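Local coordinates for HTH marR-type domain-containing protein (Streptococcus agalactiae serotype III, PDB 7DVR) that senses heme, binding it at its iron, and probably acts as a DNA-binding transcription regulator of the MarR family, at residues Q14-K17 against Y18-Y22; K112-S115 against T116-G120. All coordinates share one frame; numbering follows the deposited sequence.

Contact 1 (14-17 with 18-22) is about two and a half turns of helix 4-25, and contact 2 (112-115 with 116-120) is the C-terminal end of helix 97-117 and the first residues after it. Their centres lie 14 Å apart, and the two helices meet directly. Tyr22 OH and Thr116 OG1, 2.7 Å apart, probably form a hydrogen bond, Tyr18 OH packs 3.3 Å from Thr116 CG2, and Tyr22 CD2 lies 3.7 Å from Leu113 CD1. Both contacts supply heme pocket residues. Contact 2 gives the axial ligand His114 with Met117 and Leu118; contact 1 gives Leu15, whose side chain is about 4 Å from the heme. The second subunit touches both.

Contact 1 (Q14-K17 against Y18-Y22); sequences QLEK and YLDRY
Asp20 turns its side chain back along the helix toward Glu16, one turn earlier. With CG beside the backbone N (chi1 -82°), the carboxylate lies near the carbonyl one turn back: Asp20 CG is 3.4 Å from Glu16 O, the same atom that accepts the backbone bond of Asp20 N. Glu16 is extended and points much the same way, and Glu16 OE2 stays 5.3 Å from Asp20 OD2. Any repulsion between them is probably eased by the salt bridge of Glu16 OE1 with Arg9 of the second subunit.

Arg21 makes a similar approach to Lys17. Its CG also sits beside the backbone N, which brings Arg21 CG to 3.2 Å from Lys17 O, while the bend further along the arginine sends the guanidinium outward. Lys17 is extended throughout, and its aliphatic part runs near that of Arg21, with Lys17 CG 4.4 Å from Arg21 CD. The charged ends stay apart.

Tyr18 and Leu19 use their CB atoms. Tyr18 CB lies 3.4 Å from Leu15 O, and the ring swings on toward Tyr22, where Tyr18 CE2 meets the edge of the Tyr22 ring in its plane, 3.6 Å from Tyr22 CD2. Leu19 CB rests at the same Leu15 carbonyl. Regular i to i+4 bonding holds these positions: Leu19 N donates to Leu15 O at 3.0 Å with an N-H...O angle of 165°, and the bonds from Tyr18, Asp20 and Arg21 are equally short.

Leu15 borders the heme; Met140 of the second subunit packs on it, and its O accepts a hydrogen bond from Gln14 NE2. On the side toward helix 97-117, Leu19 packs on Phe109, and the Tyr22 ring meets Phe109 with the planes steeply inclined, which joins helix 4-25 to that helix.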
ATOM      1  N   GLN A  14      -4.234  -7.556   1.750  1.00 49.11           N
ATOM      2  CA  GLN A  14      -4.363  -8.988   1.382  1.00 51.19           C
ATOM      3  C   GLN A  14      -3.088  -9.672   1.789  1.00 48.87           C
ATOM      4  O   GLN A  14      -3.127 -10.706   2.411  1.00 47.92           O
ATOM      5  CB  GLN A  14      -4.554  -9.248  -0.122  1.00 55.70           C
ATOM      6  CG  GLN A  14      -4.378 -10.713  -0.559  1.00 59.40           C
ATOM      7  CD  GLN A  14      -5.499 -11.620  -0.098  1.00 64.78           C
ATOM      8  OE1 GLN A  14      -6.583 -11.159   0.268  1.00 67.36           O
ATOM      9  NE2 GLN A  14      -5.256 -12.927  -0.109  1.00 63.16           N
ATOM     10  N   LEU A  15      -1.995  -9.109   1.338  1.00 44.93           N
ATOM     11  CA  LEU A  15      -0.690  -9.619   1.704  1.00 42.49           C
ATOM     12  C   LEU A  15      -0.512  -9.674   3.218  1.00 38.79           C
ATOM     13  O   LEU A  15       0.039 -10.658   3.654  1.00 37.66           O
ATOM     14  CB  LEU A  15       0.319  -8.710   1.045  1.00 44.65           C
ATOM     15  CG  LEU A  15       1.730  -8.959   1.498  1.00 45.71           C
ATOM     16  CD1 LEU A  15       2.168 -10.357   1.133  1.00 48.20           C
ATOM     17  CD2 LEU A  15       2.643  -7.888   0.892  1.00 46.69           C
ATOM     18  N   GLU A  16      -0.907  -8.655   3.964  1.00 38.34           N
ATOM     19  CA  GLU A  16      -0.775  -8.643   5.445  1.00 39.13           C
ATOM     20  C   GLU A  16      -1.525  -9.845   6.041  1.00 40.83           C
ATOM     21  O   GLU A  16      -1.001 -10.549   6.903  1.00 38.59           O
ATOM     22  CB  GLU A  16      -1.381  -7.354   5.978  1.00 41.56           C
ATOM     23  CG  GLU A  16      -1.022  -7.067   7.427  1.00 46.53           C
ATOM     24  CD  GLU A  16      -1.508  -5.712   7.923  1.00 47.46           C
ATOM     25  OE1 GLU A  16      -2.565  -5.242   7.405  1.00 50.19           O
ATOM     26  OE2 GLU A  16      -0.887  -5.184   8.843  1.00 52.36           O
ATOM     27  N   LYS A  17      -2.712 -10.084   5.510  1.00 40.32           N
ATOM     28  CA  LYS A  17      -3.606 -11.208   5.940  1.00 44.87           C
ATOM     29  C   LYS A  17      -2.929 -12.550   5.649  1.00 41.11           C
ATOM     30  O   LYS A  17      -2.975 -13.452   6.496  1.00 41.48           O
ATOM     31  CB  LYS A  17      -4.894 -11.051   5.122  1.00 50.01           C
ATOM     32  CG  LYS A  17      -6.003 -12.070   5.353  1.00 59.40           C
ATOM     33  CD  LYS A  17      -7.305 -11.701   4.571  1.00 63.65           C
ATOM     34  CE  LYS A  17      -8.507 -12.586   4.871  1.00 71.12           C
ATOM     35  NZ  LYS A  17      -9.807 -11.948   4.516  1.00 74.38           N
ATOM     36  N   TYR A  18      -2.338 -12.683   4.473  1.00 40.28           N
ATOM     37  CA  TYR A  18      -1.626 -13.885   4.022  1.00 40.47           C
ATOM     38  C   TYR A  18      -0.448 -14.214   4.928  1.00 36.31           C
ATOM     39  O   TYR A  18      -0.244 -15.303   5.405  1.00 35.70           O
ATOM     40  CB  TYR A  18      -1.172 -13.659   2.586  1.00 43.21           C
ATOM     41  CG  TYR A  18      -0.533 -14.859   1.970  1.00 47.33           C
ATOM     42  CD1 TYR A  18      -1.309 -15.962   1.645  1.00 49.13           C
ATOM     43  CD2 TYR A  18       0.814 -14.892   1.658  1.00 48.06           C
ATOM     44  CE1 TYR A  18      -0.751 -17.085   1.076  1.00 51.34           C
ATOM     45  CE2 TYR A  18       1.388 -16.018   1.109  1.00 50.73           C
ATOM     46  CZ  TYR A  18       0.596 -17.105   0.797  1.00 51.59           C
ATOM     47  OH  TYR A  18       1.176 -18.210   0.302  1.00 56.20           O
ATOM     48  N   LEU A  19       0.367 -13.189   5.183  1.00 34.34           N
ATOM     49  CA  LEU A  19       1.559 -13.358   6.009  1.00 35.00           C
ATOM     50  C   LEU A  19       1.204 -13.720   7.414  1.00 34.46           C
ATOM     51  O   LEU A  19       1.846 -14.565   7.982  1.00 37.53           O
ATOM     52  CB  LEU A  19       2.204 -11.977   5.932  1.00 39.19           C
ATOM     53  CG  LEU A  19       3.541 -11.744   6.585  1.00 45.85           C
ATOM     54  CD1 LEU A  19       4.516 -12.882   6.312  1.00 47.50           C
ATOM     55  CD2 LEU A  19       4.032 -10.412   6.029  1.00 47.96           C
ATOM     56  N   ASP A  20       0.182 -13.115   7.943  1.00 37.35           N
ATOM     57  CA  ASP A  20      -0.326 -13.413   9.287  1.00 42.07           C
ATOM     58  C   ASP A  20      -0.824 -14.855   9.372  1.00 42.48           C
ATOM     59  O   ASP A  20      -0.436 -15.527  10.279  1.00 40.49           O
ATOM     60  CB  ASP A  20      -1.437 -12.451   9.681  1.00 47.29           C
ATOM     61  CG  ASP A  20      -0.899 -11.113  10.206  1.00 55.31           C
ATOM     62  OD1 ASP A  20       0.311 -11.034  10.524  1.00 58.28           O
ATOM     63  OD2 ASP A  20      -1.701 -10.159  10.313  1.00 64.53           O
ATOM     64  N   ARG A  21      -1.622 -15.282   8.420  1.00 42.33           N
ATOM     65  CA  ARG A  21      -2.111 -16.683   8.381  1.00 46.59           C
ATOM     66  C   ARG A  21      -0.966 -17.686   8.230  1.00 43.45           C
ATOM     67  O   ARG A  21      -0.942 -18.605   9.034  1.00 43.16           O
ATOM     68  CB  ARG A  21      -3.171 -16.838   7.301  1.00 51.82           C
ATOM     69  CG  ARG A  21      -4.418 -16.026   7.620  1.00 59.63           C
ATOM     70  CD  ARG A  21      -5.584 -16.290   6.688  1.00 66.99           C
ATOM     71  NE  ARG A  21      -6.200 -17.560   7.049  1.00 75.93           N
ATOM     72  CZ  ARG A  21      -7.341 -17.708   7.724  1.00 79.08           C
ATOM     73  NH1 ARG A  21      -7.777 -18.925   8.003  1.00 82.25           N
ATOM     74  NH2 ARG A  21      -8.046 -16.656   8.108  1.00 81.24           N
ATOM     75  N   TYR A  22      -0.057 -17.489   7.271  1.00 41.87           N
ATOM     76  CA  TYR A  22       1.151 -18.322   7.026  1.00 43.82           C
ATOM     77  C   TYR A  22       2.003 -18.368   8.308  1.00 42.98           C
ATOM     78  O   TYR A  22       2.403 -19.433   8.724  1.00 43.03           O
ATOM     79  CB  TYR A  22       1.948 -17.722   5.848  1.00 45.55           C
ATOM     80  CG  TYR A  22       2.620 -18.649   4.862  1.00 48.38           C
ATOM     81  CD1 TYR A  22       3.342 -19.760   5.258  1.00 51.23           C
ATOM     82  CD2 TYR A  22       2.557 -18.387   3.506  1.00 49.91           C
ATOM     83  CE1 TYR A  22       3.945 -20.605   4.332  1.00 54.01           C
ATOM     84  CE2 TYR A  22       3.120 -19.238   2.566  1.00 53.07           C
ATOM     85  CZ  TYR A  22       3.807 -20.361   2.980  1.00 54.30           C
ATOM     86  OH  TYR A  22       4.385 -21.177   2.057  1.00 56.00           O
TER

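Contact 2 (K112-S115 against T116-G120); sequences KLHS and TMLAG. With HEM (protoporphyrin IX containing Fe), chain B.
The His114 side of the heme site is built here, at the C-terminal end of helix 97-117, where His114 binds the iron and Met117 and Leu118 flank it. His114 NE2 lies 2.1 Å from the heme FE, and Met1 N of the second subunit also binds this iron. The imidazole stands nearly upright on the porphyrin, its plane running roughly along the line from NB to ND, so that His114 CD2 comes to 2.9 Å from heme ND and CE1 lies near NB. His114 ND1 is bonded to Leu110 O, one turn back, which should help fix the rotation of the ring.

In the conformer described, one of two deposited, Met117 CE sits over one face of that ring, 4.1 Å from its centroid and 10° off the normal, a CH-pi contact. The same methyl reaches the side chain of Leu113, unusually tightly, so the detail there is doubtful. Leu118, with CG beside its backbone N (chi1 -64°), places CD1 at the CD2 edge of the ring, near its plane, and 3.6 Å from the heme methyl CMD.

Backbone bonds run through the same turn. Met117 N donates to Leu113 O at 2.9 Å. Leu118 N donates to His114 O at 2.8 Å through a bent bond, where the chain leaves the helix. Lys112 O is gripped twice, by Thr116 N and by Thr116 OG1 at 2.7 Å, from opposite faces of its carbonyl plane.

Leu113 and Thr116 face helix 4-25 through Tyr18. Beyond the helix end, Asn139 of the second subunit bonds the carbonyls of Met117 and Ala119, and the chain turns toward helix 123-139, whose Lys123 also bonds the heme.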
ATOM      1  N   LYS A 112      10.037 -21.227   2.661  1.00 48.33           N
ATOM      2  CA  LYS A 112       8.741 -21.685   2.094  1.00 48.35           C
ATOM      3  C   LYS A 112       7.904 -20.512   1.603  1.00 44.91           C
ATOM      4  O   LYS A 112       7.256 -20.605   0.516  1.00 41.38           O
ATOM      5  CB  LYS A 112       7.968 -22.494   3.130  1.00 51.52           C
ATOM      6  CG  LYS A 112       8.554 -23.874   3.337  1.00 58.82           C
ATOM      7  CD  LYS A 112       7.897 -24.653   4.463  1.00 65.37           C
ATOM      8  CE  LYS A 112       8.473 -26.043   4.682  1.00 70.34           C
ATOM      9  NZ  LYS A 112       7.933 -27.028   3.711  1.00 74.78           N
ATOM     10  N   LEU A 113       7.881 -19.431   2.385  1.00 41.66           N
ATOM     11  CA  LEU A 113       7.084 -18.242   2.013  1.00 42.32           C
ATOM     12  C   LEU A 113       7.523 -17.697   0.654  1.00 40.57           C
ATOM     13  O   LEU A 113       6.680 -17.492  -0.172  1.00 39.94           O
ATOM     14  CB  LEU A 113       7.208 -17.175   3.093  1.00 42.21           C
ATOM     15  CG  LEU A 113       6.644 -15.791   2.774  1.00 44.01           C
ATOM     16  CD1 LEU A 113       5.127 -15.797   2.749  1.00 44.24           C
ATOM     17  CD2 LEU A 113       7.087 -14.783   3.823  1.00 44.00           C
ATOM     18  N   HIS A 114       8.796 -17.388   0.515  1.00 43.09           N
ATOM     19  CA  HIS A 114       9.394 -16.919  -0.763  1.00 44.29           C
ATOM     20  C   HIS A 114       9.179 -17.936  -1.890  1.00 45.68           C
ATOM     21  O   HIS A 114       8.633 -17.498  -2.914  1.00 45.16           O
ATOM     22  CB  HIS A 114      10.843 -16.510  -0.556  1.00 44.49           C
ATOM     23  CG  HIS A 114      10.978 -15.240   0.214  1.00 45.53           C
ATOM     24  ND1 HIS A 114      10.943 -15.211   1.610  1.00 44.71           N
ATOM     25  CD2 HIS A 114      11.111 -13.949  -0.194  1.00 45.39           C
ATOM     26  CE1 HIS A 114      11.106 -13.957   2.002  1.00 45.52           C
ATOM     27  NE2 HIS A 114      11.172 -13.196   0.935  1.00 43.98           N
ATOM     28  N   SER A 115       9.487 -19.228  -1.712  1.00 47.70           N
ATOM     29  CA  SER A 115       9.150 -20.277  -2.728  1.00 50.28           C
ATOM     30  C   SER A 115       7.709 -20.104  -3.211  1.00 48.70           C
ATOM     31  O   SER A 115       7.476 -20.009  -4.430  1.00 52.69           O
ATOM     32  CB  SER A 115       9.345 -21.686  -2.235  1.00 52.39           C
ATOM     33  OG  SER A 115      10.611 -21.837  -1.675  1.00 55.58           O
ATOM     34  N   THR A 116       6.751 -20.084  -2.293  1.00 47.02           N
ATOM     35  CA  THR A 116       5.322 -19.915  -2.619  1.00 46.04           C
ATOM     36  C   THR A 116       5.030 -18.602  -3.322  1.00 45.53           C
ATOM     37  O   THR A 116       4.325 -18.578  -4.320  1.00 43.87           O
ATOM     38  CB  THR A 116       4.467 -19.976  -1.355  1.00 47.33           C
ATOM     39  OG1 THR A 116       4.872 -21.112  -0.589  1.00 50.31           O
ATOM     40  CG2 THR A 116       3.006 -20.070  -1.712  1.00 49.56           C
ATOM     41  N   MET A 117       5.500 -17.493  -2.777  1.00 45.59           N
ATOM     42  CA  MET A 117       5.147 -16.174  -3.325  0.70 46.72           C
ATOM     43  C   MET A 117       5.780 -15.944  -4.701  1.00 46.21           C
ATOM     44  O   MET A 117       5.220 -15.162  -5.550  1.00 47.30           O
ATOM     45  CB  MET A 117       5.707 -15.111  -2.389  0.70 47.06           C
ATOM     46  CG  MET A 117       4.859 -14.882  -1.167  0.70 48.10           C
ATOM     47  SD  MET A 117       5.421 -13.383  -0.334  0.70 48.10           S
ATOM     48  CE  MET A 117       7.071 -13.850   0.164  0.70 49.10           C
ATOM     49  N   LEU A 118       6.958 -16.517  -4.879  1.00 48.54           N
ATOM     50  CA  LEU A 118       7.777 -16.117  -6.040  1.00 48.89           C
ATOM     51  C   LEU A 118       7.686 -17.198  -7.102  1.00 51.47           C
ATOM     52  O   LEU A 118       8.409 -17.088  -8.110  1.00 49.71           O
ATOM     53  CB  LEU A 118       9.241 -15.868  -5.650  1.00 50.85           C
ATOM     54  CG  LEU A 118       9.514 -14.724  -4.680  1.00 49.49           C
ATOM     55  CD1 LEU A 118      11.019 -14.558  -4.404  1.00 51.44           C
ATOM     56  CD2 LEU A 118       8.928 -13.434  -5.212  1.00 50.11           C
ATOM     57  N   ALA A 119       6.813 -18.179  -6.923  1.00 50.90           N
ATOM     58  CA  ALA A 119       6.638 -19.237  -7.940  1.00 52.42           C
ATOM     59  C   ALA A 119       6.118 -18.601  -9.227  1.00 51.74           C
ATOM     60  O   ALA A 119       5.116 -17.862  -9.200  1.00 52.02           O
ATOM     61  CB  ALA A 119       5.736 -20.331  -7.462  1.00 53.19           C
ATOM     62  N   GLY A 120       6.783 -18.897 -10.337  1.00 51.98           N
ATOM     63  CA  GLY A 120       6.330 -18.417 -11.651  1.00 52.34           C
ATOM     64  C   GLY A 120       6.788 -17.008 -11.927  1.00 50.30           C
ATOM     65  O   GLY A 120       6.223 -16.373 -12.830  1.00 52.36           O
TER
HETATM   66  CHA HEM B 201      14.352 -11.647  -0.187  1.00 59.00           C
HETATM   67  CHB HEM B 201      12.800 -11.105   4.251  1.00 49.85           C
HETATM   68  CHC HEM B 201       8.344 -11.022   2.556  1.00 47.42           C
HETATM   69  CHD HEM B 201      10.012 -10.771  -1.892  1.00 54.68           C
HETATM   70  C1A HEM B 201      14.269 -11.553   1.152  1.00 59.66           C
HETATM   71  C2A HEM B 201      15.380 -11.642   1.983  1.00 68.96           C
HETATM   72  C3A HEM B 201      14.938 -11.486   3.232  1.00 63.69           C
HETATM   73  C4A HEM B 201      13.576 -11.281   3.169  1.00 55.22           C
HETATM   74  CMA HEM B 201      15.792 -11.511   4.465  1.00 69.90           C
HETATM   75  CAA HEM B 201      16.817 -11.881   1.587  1.00 80.14           C
HETATM   76  CBA HEM B 201      17.136 -13.388   1.594  1.00 94.95           C
HETATM   77  CGA HEM B 201      18.574 -13.669   1.195  1.00106.92           C
HETATM   78  O1A HEM B 201      19.502 -13.001   1.706  1.00118.06           O
HETATM   79  O2A HEM B 201      18.853 -14.569   0.364  1.00114.77           O
HETATM   80  C1B HEM B 201      11.438 -11.057   4.125  1.00 45.79           C
HETATM   81  C2B HEM B 201      10.627 -11.037   5.259  1.00 50.74           C
HETATM   82  C3B HEM B 201       9.350 -11.036   4.798  1.00 48.43           C
HETATM   83  C4B HEM B 201       9.443 -11.044   3.353  1.00 43.08           C
HETATM   84  CMB HEM B 201      11.120 -11.010   6.682  1.00 56.78           C
HETATM   85  CAB HEM B 201       8.101 -10.950   5.525  1.00 53.51           C
HETATM   86  CBB HEM B 201       8.089 -10.732   6.819  1.00 61.12           C
HETATM   87  C1C HEM B 201       8.410 -10.891   1.204  1.00 47.90           C
HETATM   88  C2C HEM B 201       7.338 -10.610   0.391  1.00 50.14           C
HETATM   89  C3C HEM B 201       7.817 -10.528  -0.887  1.00 51.75           C
HETATM   90  C4C HEM B 201       9.187 -10.774  -0.823  1.00 52.02           C
HETATM   91  CMC HEM B 201       5.938 -10.434   0.885  1.00 53.70           C
HETATM   92  CAC HEM B 201       7.078 -10.326  -2.121  1.00 54.45           C
HETATM   93  CBC HEM B 201       5.758 -10.472  -2.159  1.00 54.28           C
HETATM   94  C1D HEM B 201      11.348 -11.007  -1.739  1.00 54.36           C
HETATM   95  C2D HEM B 201      12.198 -11.137  -2.894  1.00 60.39           C
HETATM   96  C3D HEM B 201      13.408 -11.394  -2.427  1.00 67.10           C
HETATM   97  C4D HEM B 201      13.276 -11.419  -0.986  1.00 57.44           C
HETATM   98  CMD HEM B 201      11.814 -11.036  -4.344  1.00 63.21           C
HETATM   99  CAD HEM B 201      14.648 -11.611  -3.253  1.00 80.99           C
HETATM  100  CBD HEM B 201      15.197 -13.043  -3.091  1.00 92.66           C
HETATM  101  CGD HEM B 201      16.506 -13.193  -3.838  1.00101.60           C
HETATM  102  O1D HEM B 201      16.489 -13.329  -5.083  1.00111.66           O
HETATM  103  O2D HEM B 201      17.606 -13.191  -3.229  1.00113.58           O
HETATM  104  NA  HEM B 201      13.170 -11.327   1.891  1.00 53.22           N
HETATM  105  NB  HEM B 201      10.694 -11.069   3.036  1.00 47.75           N
HETATM  106  NC  HEM B 201       9.502 -10.993   0.449  1.00 48.96           N
HETATM  107  ND  HEM B 201      12.031 -11.191  -0.642  1.00 53.37           N
HETATM  108 FE   HEM B 201      11.389 -11.139   1.082  1.00 47.07          FE